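Local coordinates for protein LAO/AO transport system kinase (Escherichia coli, PDB 2P67) that belongs to the MeaB family of P-loop NTPases, with a parallel beta sheet flanked by helices as its core, at residues L238-L243 against D249-A254; L57-T62 against H253-F258; A67-F72 against E155-G160; G191-A196 against E220-I225; M78-E83 against V151-T156. All blocks are in the same frame, centred on the assembly; numbering follows the deposited sequence.

Contact 1: L238-L243 against D249-A254; sequences LTCSAL and DEIWHA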
# COMPACT_ATOMS: atom_id res chain seq x y z
N LEU A 238 18.32 -13.86 -10.34
CA LEU A 238 19.65 -14.33 -10.74
C LEU A 238 20.48 -14.69 -9.52
O LEU A 238 20.17 -14.29 -8.42
CB LEU A 238 20.37 -13.28 -11.60
CG LEU A 238 19.66 -12.83 -12.89
CD1 LEU A 238 20.53 -11.90 -13.70
CD2 LEU A 238 19.24 -14.03 -13.73
N THR A 239 21.54 -15.48 -9.72
CA THR A 239 22.47 -15.77 -8.65
C THR A 239 23.87 -15.32 -9.08
O THR A 239 24.16 -15.21 -10.28
CB THR A 239 22.54 -17.28 -8.30
OG1 THR A 239 23.18 -17.96 -9.39
CG2 THR A 239 21.12 -17.88 -8.01
N CYS A 240 24.73 -15.09 -8.09
CA CYS A 240 26.11 -14.68 -8.35
C CYS A 240 27.02 -15.09 -7.22
O CYS A 240 26.56 -15.49 -6.16
CB CYS A 240 26.21 -13.17 -8.61
SG CYS A 240 25.75 -12.10 -7.22
N SER A 241 28.33 -15.03 -7.47
CA SER A 241 29.30 -15.04 -6.38
C SER A 241 30.15 -13.80 -6.55
O SER A 241 31.02 -13.77 -7.42
CB SER A 241 30.20 -16.29 -6.44
OG SER A 241 31.06 -16.30 -5.30
N ALA A 242 29.89 -12.78 -5.74
CA ALA A 242 30.68 -11.55 -5.81
C ALA A 242 32.17 -11.87 -5.62
O ALA A 242 33.00 -11.46 -6.42
CB ALA A 242 30.22 -10.54 -4.78
N LEU A 243 32.47 -12.63 -4.58
CA LEU A 243 33.87 -12.91 -4.22
C LEU A 243 34.64 -13.80 -5.20
O LEU A 243 35.87 -13.81 -5.18
CB LEU A 243 34.00 -13.39 -2.76
CG LEU A 243 33.87 -12.31 -1.67
CD1 LEU A 243 34.32 -12.85 -0.32
CD2 LEU A 243 34.64 -11.01 -2.00
N ASP A 249 28.45 -9.95 -14.48
CA ASP A 249 28.24 -9.52 -15.87
C ASP A 249 26.78 -9.73 -16.27
O ASP A 249 26.17 -8.89 -16.93
CB ASP A 249 29.15 -10.32 -16.83
CG ASP A 249 30.64 -10.16 -16.53
OD1 ASP A 249 31.09 -9.05 -16.20
OD2 ASP A 249 31.37 -11.17 -16.63
N GLU A 250 26.23 -10.87 -15.87
CA GLU A 250 24.87 -11.27 -16.22
C GLU A 250 23.81 -10.37 -15.55
O GLU A 250 22.77 -10.07 -16.14
CB GLU A 250 24.65 -12.74 -15.85
CG GLU A 250 25.41 -13.71 -16.79
CD GLU A 250 26.93 -13.83 -16.56
OE1 GLU A 250 27.54 -13.20 -15.65
OE2 GLU A 250 27.55 -14.59 -17.33
N ILE A 251 24.12 -9.93 -14.33
CA ILE A 251 23.24 -9.00 -13.61
C ILE A 251 23.19 -7.64 -14.31
O ILE A 251 22.12 -7.08 -14.53
CB ILE A 251 23.63 -8.92 -12.11
CG1 ILE A 251 23.28 -10.26 -11.41
CG2 ILE A 251 22.96 -7.69 -11.43
CD1 ILE A 251 23.97 -10.53 -10.16
N TRP A 252 24.36 -7.14 -14.73
CA TRP A 252 24.42 -5.88 -15.48
C TRP A 252 23.65 -6.02 -16.79
O TRP A 252 22.90 -5.14 -17.18
CB TRP A 252 25.89 -5.50 -15.73
CG TRP A 252 26.11 -4.28 -16.57
CD1 TRP A 252 26.96 -4.16 -17.65
CD2 TRP A 252 25.49 -3.00 -16.40
NE1 TRP A 252 26.91 -2.88 -18.16
CE2 TRP A 252 26.02 -2.14 -17.41
CE3 TRP A 252 24.54 -2.48 -15.51
CZ2 TRP A 252 25.63 -0.80 -17.54
CZ3 TRP A 252 24.16 -1.14 -15.64
CH2 TRP A 252 24.71 -0.32 -16.65
N HIS A 253 23.82 -7.16 -17.45
CA HIS A 253 23.09 -7.41 -18.67
C HIS A 253 21.57 -7.45 -18.48
O HIS A 253 20.84 -6.98 -19.34
CB HIS A 253 23.63 -8.68 -19.32
CG HIS A 253 25.01 -8.48 -19.87
ND1 HIS A 253 25.91 -9.51 -20.04
CD2 HIS A 253 25.65 -7.35 -20.24
CE1 HIS A 253 27.04 -9.03 -20.53
NE2 HIS A 253 26.91 -7.71 -20.65
N ALA A 254 21.12 -7.98 -17.36
CA ALA A 254 19.70 -7.99 -17.05
C ALA A 254 19.18 -6.57 -16.81
O ALA A 254 18.08 -6.24 -17.22
CB ALA A 254 19.42 -8.87 -15.84
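Strand 236-239, at one edge of the parallel sheet, and helix 248-264, which follows it in the chain, meet through Leu238 and Cys240 on one side and Ile251 and Ala254 on the other. Leu238 and Ile251 share most of the contact. CG of Leu238 lies anti to the carbonyl carbon (chi1 -58°), and from there the CD1 branch comes down on the helix beside Ile251 and Ala254. CD1 of Leu238 stands 3.9 Å from CG1 of Ile251 and likewise 3.9 Å from CB of Ala254, one turn apart on the helix. It also rests 3.8 Å from Glu250 O, a carbonyl already engaged by Ala254 N within the helix. Leu238 was modelled in two conformations, so this fit holds for one of them. The two residues joined here are close in backbone as well, Leu238 CA lying 7.0 Å from Ile251 CA. The strand then gives way to a Cys-Ser-Ala-Leu loop that probably corresponds to the G5 (SAK-like) loop of G proteins; consistent with this, Ala242 N is hydrogen-bonded to Asn202 OD1, while Ser241 OG and Thr239 OG1 bond Asp205 and Asp204. Ile251 supplies the other touching branch, to Cys240 at the start of that loop. Its CD1 comes 3.8 Å from SG of Cys240 and also meets CB of the same residue. With chi1 at 64° the sulfur is set between the backbone N and the carbonyl carbon of Cys240. Val200, on the neighbouring strand 198-201, packs against both Cys240 and Ile251.

Contact 2: L57-T62 against H253-F258; sequences LRLGVT and HAIIDF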
# COMPACT_ATOMS: atom_id res chain seq x y z
N LEU A 57 21.46 6.67 -15.24
CA LEU A 57 20.76 5.46 -14.80
C LEU A 57 20.77 5.42 -13.26
O LEU A 57 21.85 5.38 -12.65
CB LEU A 57 21.42 4.22 -15.39
CG LEU A 57 20.87 2.84 -14.97
CD1 LEU A 57 19.39 2.68 -15.32
CD2 LEU A 57 21.72 1.73 -15.55
N ARG A 58 19.58 5.44 -12.67
CA ARG A 58 19.43 5.46 -11.20
C ARG A 58 19.08 4.05 -10.74
O ARG A 58 18.03 3.51 -11.12
CB ARG A 58 18.33 6.43 -10.81
CG ARG A 58 18.59 7.89 -11.25
CD ARG A 58 17.27 8.68 -11.32
NE ARG A 58 16.60 8.83 -10.02
CZ ARG A 58 16.69 9.90 -9.23
NH1 ARG A 58 17.49 10.93 -9.54
NH2 ARG A 58 16.01 9.93 -8.08
N LEU A 59 19.96 3.45 -9.96
CA LEU A 59 19.72 2.10 -9.45
C LEU A 59 19.51 2.09 -7.95
O LEU A 59 20.20 2.83 -7.22
CB LEU A 59 20.92 1.19 -9.79
CG LEU A 59 21.31 1.07 -11.26
CD1 LEU A 59 22.54 0.16 -11.40
CD2 LEU A 59 20.15 0.53 -12.10
N GLY A 60 18.60 1.24 -7.48
CA GLY A 60 18.46 1.02 -6.05
C GLY A 60 18.90 -0.39 -5.74
O GLY A 60 18.55 -1.35 -6.47
N VAL A 61 19.66 -0.53 -4.66
CA VAL A 61 20.15 -1.83 -4.24
C VAL A 61 19.88 -1.99 -2.73
O VAL A 61 20.38 -1.21 -1.93
CB VAL A 61 21.67 -2.04 -4.56
CG1 VAL A 61 22.16 -3.36 -3.97
CG2 VAL A 61 21.98 -1.97 -6.09
N THR A 62 19.09 -2.99 -2.35
CA THR A 62 18.97 -3.34 -0.93
C THR A 62 19.60 -4.71 -0.67
O THR A 62 19.66 -5.55 -1.55
CB THR A 62 17.51 -3.28 -0.40
OG1 THR A 62 16.67 -4.24 -1.09
CG2 THR A 62 16.94 -1.90 -0.55
N HIS A 253 23.82 -7.16 -17.45
CA HIS A 253 23.09 -7.41 -18.67
C HIS A 253 21.57 -7.45 -18.48
O HIS A 253 20.84 -6.98 -19.34
CB HIS A 253 23.63 -8.68 -19.32
CG HIS A 253 25.01 -8.48 -19.87
ND1 HIS A 253 25.91 -9.51 -20.04
CD2 HIS A 253 25.65 -7.35 -20.24
CE1 HIS A 253 27.04 -9.03 -20.53
NE2 HIS A 253 26.91 -7.71 -20.65
N ALA A 254 21.12 -7.98 -17.36
CA ALA A 254 19.70 -7.99 -17.05
C ALA A 254 19.18 -6.57 -16.81
O ALA A 254 18.08 -6.24 -17.22
CB ALA A 254 19.42 -8.87 -15.84
N ILE A 255 19.98 -5.75 -16.12
CA ILE A 255 19.64 -4.34 -15.92
C ILE A 255 19.51 -3.62 -17.26
O ILE A 255 18.56 -2.85 -17.45
CB ILE A 255 20.65 -3.62 -14.97
CG1 ILE A 255 20.50 -4.17 -13.55
CG2 ILE A 255 20.41 -2.07 -14.97
CD1 ILE A 255 21.69 -3.98 -12.60
N ILE A 256 20.43 -3.86 -18.18
CA ILE A 256 20.34 -3.29 -19.52
C ILE A 256 19.06 -3.76 -20.23
O ILE A 256 18.36 -2.96 -20.84
CB ILE A 256 21.62 -3.58 -20.36
CG1 ILE A 256 22.80 -2.81 -19.76
CG2 ILE A 256 21.40 -3.17 -21.83
CD1 ILE A 256 24.15 -3.29 -20.25
N ASP A 257 18.73 -5.05 -20.11
CA ASP A 257 17.49 -5.62 -20.66
C ASP A 257 16.24 -4.93 -20.09
O ASP A 257 15.29 -4.62 -20.81
CB ASP A 257 17.44 -7.14 -20.38
CG ASP A 257 18.39 -7.96 -21.27
OD1 ASP A 257 18.95 -7.41 -22.26
OD2 ASP A 257 18.58 -9.16 -20.97
N PHE A 258 16.26 -4.67 -18.78
CA PHE A 258 15.20 -3.90 -18.11
C PHE A 258 15.06 -2.50 -18.75
O PHE A 258 13.94 -2.08 -19.09
CB PHE A 258 15.51 -3.79 -16.60
CG PHE A 258 14.54 -2.88 -15.85
CD1 PHE A 258 13.39 -3.41 -15.25
CD2 PHE A 258 14.80 -1.50 -15.72
CE1 PHE A 258 12.48 -2.58 -14.54
CE2 PHE A 258 13.90 -0.66 -15.02
CZ PHE A 258 12.74 -1.21 -14.42
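Ile255 puts its short branch against two leucines of strand 57-63, and this single methyl makes the tight part of the contact. CG2 of Ile255 lies 3.9 Å from CD2 of Leu59, the two side chains reaching toward each other tip to tip. The same CG2 is 4.1 Å from CD2 of Leu57, the side chains of Leu57 and Ile255 crossing obliquely. Leu57 has CG anti to its backbone N (chi1 177°), whereas Leu59 has CG anti to its carbonyl carbon (chi1 -57°); despite this difference both bring a CD2 methyl to one point. Leu59 CA and Ile255 CA, the nearest pair in backbone, are 9.1 Å apart. The rest is looser: Phe258, although its CB is directed at the strand, keeps its side chain more than 6 Å from segment 57-62 and packs on Trp233 and Cys172. On the outer side of the helix His253 is exposed and Asp257 forms a salt bridge with Arg236. Phe76 of helix 69-82 touches Leu59 and Ile255 alike, adding an aromatic side to the buried cluster. A helix laid on the face of a parallel sheet, over the strand that leads into the probable Walker A loop, is typical of the layered alpha-beta core of P-loop NTPases.

Contact 3: A67-F72 against E155-G160; sequences AGKSTF and ETVGVG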
# COMPACT_ATOMS: atom_id res chain seq x y z
N ALA A 67 23.52 -10.86 3.28
CA ALA A 67 23.28 -11.04 1.84
C ALA A 67 24.49 -10.72 0.96
O ALA A 67 24.46 -10.97 -0.26
CB ALA A 67 22.06 -10.23 1.38
N GLY A 68 25.53 -10.15 1.57
CA GLY A 68 26.80 -9.85 0.89
C GLY A 68 26.74 -8.58 0.05
O GLY A 68 27.33 -8.52 -1.03
N LYS A 69 26.01 -7.58 0.55
CA LYS A 69 25.77 -6.34 -0.17
C LYS A 69 27.09 -5.61 -0.48
O LYS A 69 27.29 -5.13 -1.60
CB LYS A 69 24.81 -5.43 0.61
CG LYS A 69 24.58 -4.06 0.01
CD LYS A 69 23.34 -3.36 0.58
CE LYS A 69 23.39 -3.12 2.08
NZ LYS A 69 24.41 -2.13 2.52
N SER A 70 27.97 -5.53 0.51
CA SER A 70 29.26 -4.84 0.33
C SER A 70 30.10 -5.46 -0.79
O SER A 70 30.62 -4.75 -1.65
CB SER A 70 30.07 -4.83 1.63
OG SER A 70 29.48 -3.98 2.60
N THR A 71 30.25 -6.79 -0.78
CA THR A 71 31.06 -7.47 -1.80
C THR A 71 30.42 -7.36 -3.18
O THR A 71 31.12 -7.16 -4.18
CB THR A 71 31.37 -8.95 -1.45
OG1 THR A 71 30.16 -9.73 -1.44
CG2 THR A 71 32.03 -9.03 -0.09
N PHE A 72 29.09 -7.49 -3.22
CA PHE A 72 28.36 -7.34 -4.46
C PHE A 72 28.55 -5.94 -5.05
O PHE A 72 28.87 -5.81 -6.22
CB PHE A 72 26.86 -7.65 -4.30
CG PHE A 72 26.05 -7.27 -5.50
CD1 PHE A 72 26.03 -8.09 -6.62
CD2 PHE A 72 25.34 -6.07 -5.53
CE1 PHE A 72 25.31 -7.73 -7.75
CE2 PHE A 72 24.61 -5.70 -6.66
CZ PHE A 72 24.60 -6.54 -7.78
N GLU A 155 21.86 2.79 -1.99
CA GLU A 155 21.82 1.48 -1.36
C GLU A 155 21.53 1.55 0.13
O GLU A 155 21.92 2.49 0.80
CB GLU A 155 23.09 0.68 -1.66
CG GLU A 155 24.37 1.32 -1.14
CD GLU A 155 24.77 0.77 0.21
OE1 GLU A 155 25.89 1.08 0.65
OE2 GLU A 155 23.98 0.02 0.82
N THR A 156 20.81 0.55 0.64
CA THR A 156 20.57 0.48 2.07
C THR A 156 20.20 -0.96 2.43
O THR A 156 20.03 -1.80 1.56
CB THR A 156 19.50 1.50 2.55
OG1 THR A 156 19.56 1.67 3.98
CG2 THR A 156 18.08 1.10 2.11
N VAL A 157 20.09 -1.21 3.73
CA VAL A 157 19.69 -2.52 4.23
C VAL A 157 18.22 -2.74 3.92
O VAL A 157 17.40 -1.82 4.03
CB VAL A 157 19.94 -2.65 5.75
CG1 VAL A 157 19.52 -4.02 6.25
CG2 VAL A 157 21.41 -2.44 6.06
N GLY A 158 17.89 -3.96 3.50
CA GLY A 158 16.52 -4.36 3.27
C GLY A 158 15.99 -4.84 4.60
O GLY A 158 16.40 -5.92 5.09
N VAL A 159 15.13 -4.01 5.19
CA VAL A 159 14.52 -4.25 6.50
C VAL A 159 13.31 -3.33 6.57
O VAL A 159 13.33 -2.21 6.05
CB VAL A 159 15.51 -3.95 7.68
CG1 VAL A 159 15.86 -2.46 7.76
CG2 VAL A 159 14.94 -4.45 9.01
N GLY A 160 12.24 -3.81 7.20
CA GLY A 160 11.00 -3.05 7.25
C GLY A 160 10.50 -2.74 5.85
O GLY A 160 10.24 -3.64 5.05
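Lys69 crosses from the start of helix 69-82 to Glu155, near the end of strand 151-157, and its chain can be followed outward. CB is directed toward the strand, and CG continues that course because it stands anti to the backbone N (chi1 175°). CD is the first atom to arrive, 3.4 Å from Glu155 OE2. The bend at chi3 carries CE to 3.6 Å from Thr156 O, with the CG2 methyl of Val157 at the margin of contact. The bend at chi4 (68°) then closes NZ onto the same carboxylate oxygen, donating to Glu155 OE2 at 2.8 Å in a salt bridge. The amine approaches on the syn side of that oxygen, 23° out of the carboxylate plane. Glu155 meets it with a folded chain, CG in the crowded position between backbone N and carbonyl carbon. Thr156 turns to the other side and bonds Val92 O. The lysine root is placed by the helix start: Gly68, at the N-cap, takes the amide of Phe72 on its carbonyl (Phe72 N to Gly68 O, 3.0 Å). Gly68, Lys69 and Ser70 fit the end of a Walker A sequence, and Glu155 to Gly158 resembles the D/E-x-x-G motif, so this is probably the lysine and acid pair of a P-loop nucleotide site.

Contact 4: G191-A196 against E220-I225; sequences GLMEVA and ESALHI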
# COMPACT_ATOMS: atom_id res chain seq x y z
N GLY A 191 5.83 -6.55 0.35
CA GLY A 191 6.33 -5.23 -0.05
C GLY A 191 7.47 -5.36 -1.04
O GLY A 191 7.59 -4.56 -1.96
N LEU A 192 8.29 -6.39 -0.86
CA LEU A 192 9.37 -6.68 -1.81
C LEU A 192 8.81 -7.08 -3.20
O LEU A 192 9.26 -6.55 -4.23
CB LEU A 192 10.26 -7.78 -1.26
CG LEU A 192 11.35 -8.24 -2.25
CD1 LEU A 192 12.24 -7.02 -2.61
CD2 LEU A 192 12.12 -9.38 -1.59
N MET A 193 7.83 -7.97 -3.21
CA MET A 193 7.16 -8.35 -4.46
C MET A 193 6.57 -7.14 -5.18
O MET A 193 6.57 -7.09 -6.39
CB MET A 193 6.11 -9.43 -4.22
CG MET A 193 6.69 -10.76 -3.66
SD MET A 193 7.80 -11.59 -4.83
CE MET A 193 9.41 -11.05 -4.40
N GLU A 194 6.06 -6.17 -4.42
CA GLU A 194 5.48 -4.95 -4.99
C GLU A 194 6.47 -4.17 -5.86
O GLU A 194 6.07 -3.55 -6.87
CB GLU A 194 4.96 -4.04 -3.88
CG GLU A 194 3.76 -4.60 -3.14
CD GLU A 194 2.45 -4.43 -3.90
OE1 GLU A 194 2.44 -3.89 -5.03
OE2 GLU A 194 1.41 -4.84 -3.34
N VAL A 195 7.75 -4.19 -5.47
CA VAL A 195 8.75 -3.27 -6.05
C VAL A 195 9.94 -3.91 -6.77
O VAL A 195 10.59 -3.23 -7.56
CB VAL A 195 9.28 -2.28 -4.97
CG1 VAL A 195 8.11 -1.45 -4.37
CG2 VAL A 195 10.06 -2.99 -3.89
N ALA A 196 10.22 -5.19 -6.51
CA ALA A 196 11.41 -5.83 -7.09
C ALA A 196 11.42 -5.81 -8.61
O ALA A 196 10.45 -6.26 -9.23
CB ALA A 196 11.57 -7.28 -6.59
N GLU A 220 11.53 -16.84 -7.80
CA GLU A 220 11.06 -16.92 -9.18
C GLU A 220 9.62 -17.41 -9.25
O GLU A 220 8.83 -16.89 -10.06
CB GLU A 220 12.00 -17.79 -10.02
CG GLU A 220 11.79 -17.67 -11.51
CD GLU A 220 12.83 -18.46 -12.27
OE1 GLU A 220 12.88 -19.70 -12.09
OE2 GLU A 220 13.58 -17.83 -13.06
N SER A 221 9.24 -18.39 -8.42
CA SER A 221 7.87 -18.86 -8.42
C SER A 221 6.94 -17.69 -8.13
O SER A 221 5.97 -17.47 -8.87
CB SER A 221 7.65 -19.96 -7.37
OG SER A 221 8.45 -21.12 -7.68
N ALA A 222 7.24 -16.93 -7.07
CA ALA A 222 6.41 -15.78 -6.69
C ALA A 222 6.34 -14.76 -7.85
O ALA A 222 5.26 -14.28 -8.21
CB ALA A 222 6.96 -15.12 -5.43
N LEU A 223 7.48 -14.45 -8.44
CA LEU A 223 7.54 -13.39 -9.47
C LEU A 223 6.95 -13.80 -10.82
O LEU A 223 6.56 -12.95 -11.63
CB LEU A 223 8.96 -12.85 -9.60
CG LEU A 223 9.44 -12.02 -8.40
CD1 LEU A 223 10.99 -11.86 -8.41
CD2 LEU A 223 8.73 -10.65 -8.32
N HIS A 224 6.88 -15.11 -11.08
CA HIS A 224 6.20 -15.61 -12.27
C HIS A 224 4.67 -15.66 -12.10
O HIS A 224 3.96 -15.49 -13.06
CB HIS A 224 6.78 -16.98 -12.67
CG HIS A 224 8.12 -16.90 -13.34
ND1 HIS A 224 8.73 -18.00 -13.91
CD2 HIS A 224 8.96 -15.86 -13.56
CE1 HIS A 224 9.88 -17.64 -14.44
NE2 HIS A 224 10.05 -16.35 -14.24
N ILE A 225 4.18 -15.88 -10.88
CA ILE A 225 2.74 -16.09 -10.61
C ILE A 225 1.99 -14.77 -10.38
O ILE A 225 0.85 -14.60 -10.83
CB ILE A 225 2.55 -17.05 -9.39
CG1 ILE A 225 2.90 -18.49 -9.77
CG2 ILE A 225 1.16 -17.01 -8.82
CD1 ILE A 225 3.02 -19.42 -8.49
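Leu192 O is gripped by two following amides, Ala196 N at 2.8 Å and Val195 N at 3.1 Å, and this fixes the turn from which Met193 reaches across to Ala222 and Leu223. No hydrogen bond crosses between 191-196 and 220-225; the thioether does the joining. The bend of the Met193 chain at chi2 (-66°) brings SD to the second helix, and chi3 (94°) turns CE along Leu223. There SD of Met193 lies 3.7 Å from CB of Ala222 and equally 3.7 Å from CD2 of Leu223. The terminal methyl CE of Met193 follows alongside, 4.0 Å from the same CD2 of Leu223. Sulfur and methyl thus both rest on one leucine branch, while the small alanine lets the sulfur come in close to the helix. Ile188 packs on Met193 and Ala222, and Pro235 and Val237 press on Leu223. The second subunit is near: its Leu226 touches Met193, and its Ile225 touches Ser221. Helix 190-195 links strands 172-177 and 198-201, and helix 209-225 links 198-201 and 236-239, so the pair joins two successive beta-alpha-beta crossovers of the parallel sheet.

Contact 5: M78-E83 against V151-T156; sequences MLLIRE and VVIVET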
# COMPACT_ATOMS: atom_id res chain seq x y z
N MET A 78 32.94 -2.10 -9.80
CA MET A 78 34.18 -2.30 -10.58
C MET A 78 33.89 -2.77 -12.01
O MET A 78 34.56 -2.34 -12.94
CB MET A 78 35.17 -3.23 -9.85
CG MET A 78 35.86 -2.57 -8.63
SD MET A 78 36.61 -0.94 -8.96
CE MET A 78 37.82 -1.33 -10.21
N LEU A 79 32.86 -3.59 -12.19
CA LEU A 79 32.43 -3.95 -13.56
C LEU A 79 32.03 -2.73 -14.38
O LEU A 79 32.42 -2.60 -15.55
CB LEU A 79 31.27 -4.97 -13.51
CG LEU A 79 30.66 -5.48 -14.82
CD1 LEU A 79 30.01 -6.80 -14.56
CD2 LEU A 79 29.66 -4.54 -15.43
N LEU A 80 31.24 -1.84 -13.79
CA LEU A 80 30.77 -0.64 -14.48
C LEU A 80 31.95 0.25 -14.87
O LEU A 80 31.97 0.80 -15.97
CB LEU A 80 29.79 0.16 -13.62
CG LEU A 80 28.46 -0.55 -13.31
CD1 LEU A 80 27.62 0.20 -12.24
CD2 LEU A 80 27.69 -0.73 -14.58
N ILE A 81 32.92 0.35 -13.98
CA ILE A 81 34.11 1.17 -14.24
C ILE A 81 34.94 0.57 -15.38
O ILE A 81 35.38 1.30 -16.27
CB ILE A 81 34.94 1.40 -12.97
CG1 ILE A 81 34.20 2.37 -12.04
CG2 ILE A 81 36.34 1.96 -13.30
CD1 ILE A 81 34.57 2.22 -10.61
N ARG A 82 35.11 -0.74 -15.36
CA ARG A 82 35.74 -1.44 -16.49
C ARG A 82 35.03 -1.18 -17.81
O ARG A 82 35.69 -1.12 -18.85
CB ARG A 82 35.82 -2.94 -16.23
CG ARG A 82 37.06 -3.35 -15.45
CD ARG A 82 37.13 -4.85 -15.29
NE ARG A 82 36.75 -5.22 -13.93
CZ ARG A 82 35.72 -5.99 -13.60
NH1 ARG A 82 35.49 -6.24 -12.33
NH2 ARG A 82 34.94 -6.52 -14.53
N GLU A 83 33.71 -1.00 -17.78
CA GLU A 83 32.94 -0.65 -18.98
C GLU A 83 33.17 0.80 -19.40
O GLU A 83 32.57 1.27 -20.37
CB GLU A 83 31.43 -0.88 -18.77
CG GLU A 83 30.99 -2.34 -18.59
CD GLU A 83 31.04 -3.16 -19.87
OE1 GLU A 83 30.60 -2.67 -20.94
OE2 GLU A 83 31.53 -4.31 -19.81
N VAL A 151 25.94 6.26 -13.80
CA VAL A 151 25.09 5.41 -12.97
C VAL A 151 25.20 5.94 -11.54
O VAL A 151 26.31 6.17 -11.06
CB VAL A 151 25.59 3.95 -12.97
CG1 VAL A 151 24.71 3.06 -12.05
CG2 VAL A 151 25.60 3.39 -14.40
N VAL A 152 24.06 6.15 -10.91
CA VAL A 152 24.01 6.45 -9.47
C VAL A 152 23.27 5.32 -8.77
O VAL A 152 22.14 4.98 -9.16
CB VAL A 152 23.25 7.76 -9.14
CG1 VAL A 152 23.44 8.11 -7.65
CG2 VAL A 152 23.74 8.90 -10.02
N ILE A 153 23.90 4.77 -7.74
CA ILE A 153 23.33 3.66 -6.97
C ILE A 153 23.00 4.14 -5.57
O ILE A 153 23.89 4.62 -4.85
CB ILE A 153 24.33 2.49 -6.86
CG1 ILE A 153 24.74 2.00 -8.25
CG2 ILE A 153 23.73 1.33 -6.04
CD1 ILE A 153 25.81 0.91 -8.23
N VAL A 154 21.73 4.03 -5.19
CA VAL A 154 21.36 4.30 -3.82
C VAL A 154 21.20 2.95 -3.12
O VAL A 154 20.51 2.04 -3.62
CB VAL A 154 20.11 5.24 -3.71
CG1 VAL A 154 18.83 4.61 -4.31
CG2 VAL A 154 19.89 5.70 -2.26
N GLU A 155 21.86 2.79 -1.99
CA GLU A 155 21.82 1.48 -1.36
C GLU A 155 21.53 1.55 0.13
O GLU A 155 21.92 2.49 0.80
CB GLU A 155 23.09 0.68 -1.66
CG GLU A 155 24.37 1.32 -1.14
CD GLU A 155 24.77 0.77 0.21
OE1 GLU A 155 25.89 1.08 0.65
OE2 GLU A 155 23.98 0.02 0.82
N THR A 156 20.81 0.55 0.64
CA THR A 156 20.57 0.48 2.07
C THR A 156 20.20 -0.96 2.43
O THR A 156 20.03 -1.80 1.56
CB THR A 156 19.50 1.50 2.55
OG1 THR A 156 19.56 1.67 3.98
CG2 THR A 156 18.08 1.10 2.11
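Leu80 is the one residue of helix 69-82 in this range that reaches strand 151-157, and its conformation decides what it touches there. CG stands anti to the carbonyl carbon (chi1 -65°), and with chi2 at 170° the CD1 branch is carried straight on toward the sheet. CD1 of Leu80 comes 4.1 Å from CG1 of Val151. On Val151, by contrast, the touching branch is the one anti to the backbone N (chi1 178°), the CG2 methyl being turned elsewhere. The two side chains cross at about a right angle, one methyl of each in touch. Ile153, two residues farther along and on the same face of the strand, stretches its long arm to bring CD1 to 4.5 Å from CD1 of Leu80, a marginal touch. With so few and such long contacts the fit is light. The residues nearest in backbone, Leu80 and Val151, are 8.4 Å apart between their CA atoms. Other groups close around it, for Val87 touches both Leu80 and Ile153, and Trp252 of helix 248-264 covers Leu80 from another side. Leu79, one step along the helix, touches the same tryptophan. Farther round, Arg82 folds back so that one face of its guanidinium lies over Met78 O and Leu79 CA. Helix 69-82 connects strand 57-63 to strand 87-92 and passes over strand 151-157, which lies between them in the sheet: a beta-alpha-beta crossover that skips one strand, as in the P-loop core of this family.

In the fold
Four of the contacts bind helices to the parallel sheet; contact 4 joins two helices beside it. Contacts 3 and 5 use the two ends of helix 69-82 and of strand 151-157, their centres 14 Å apart. Contacts 1 and 2 share helix 248-264, which packs on both the edge strand 236-239 and the central strand 57-63. Contacts 2 and 5 are closest, 10 Å between centres, on neighbouring strands. Along the chain contacts 3, 5 and 4 fall within the loop closed by contact 2. Trp252 of contact 1 touches Leu57 of contact 2 and Leu80 of contact 5, tying these three into one packed region, with the probable nucleotide site at contact 3, while contact 4 lies toward the second subunit.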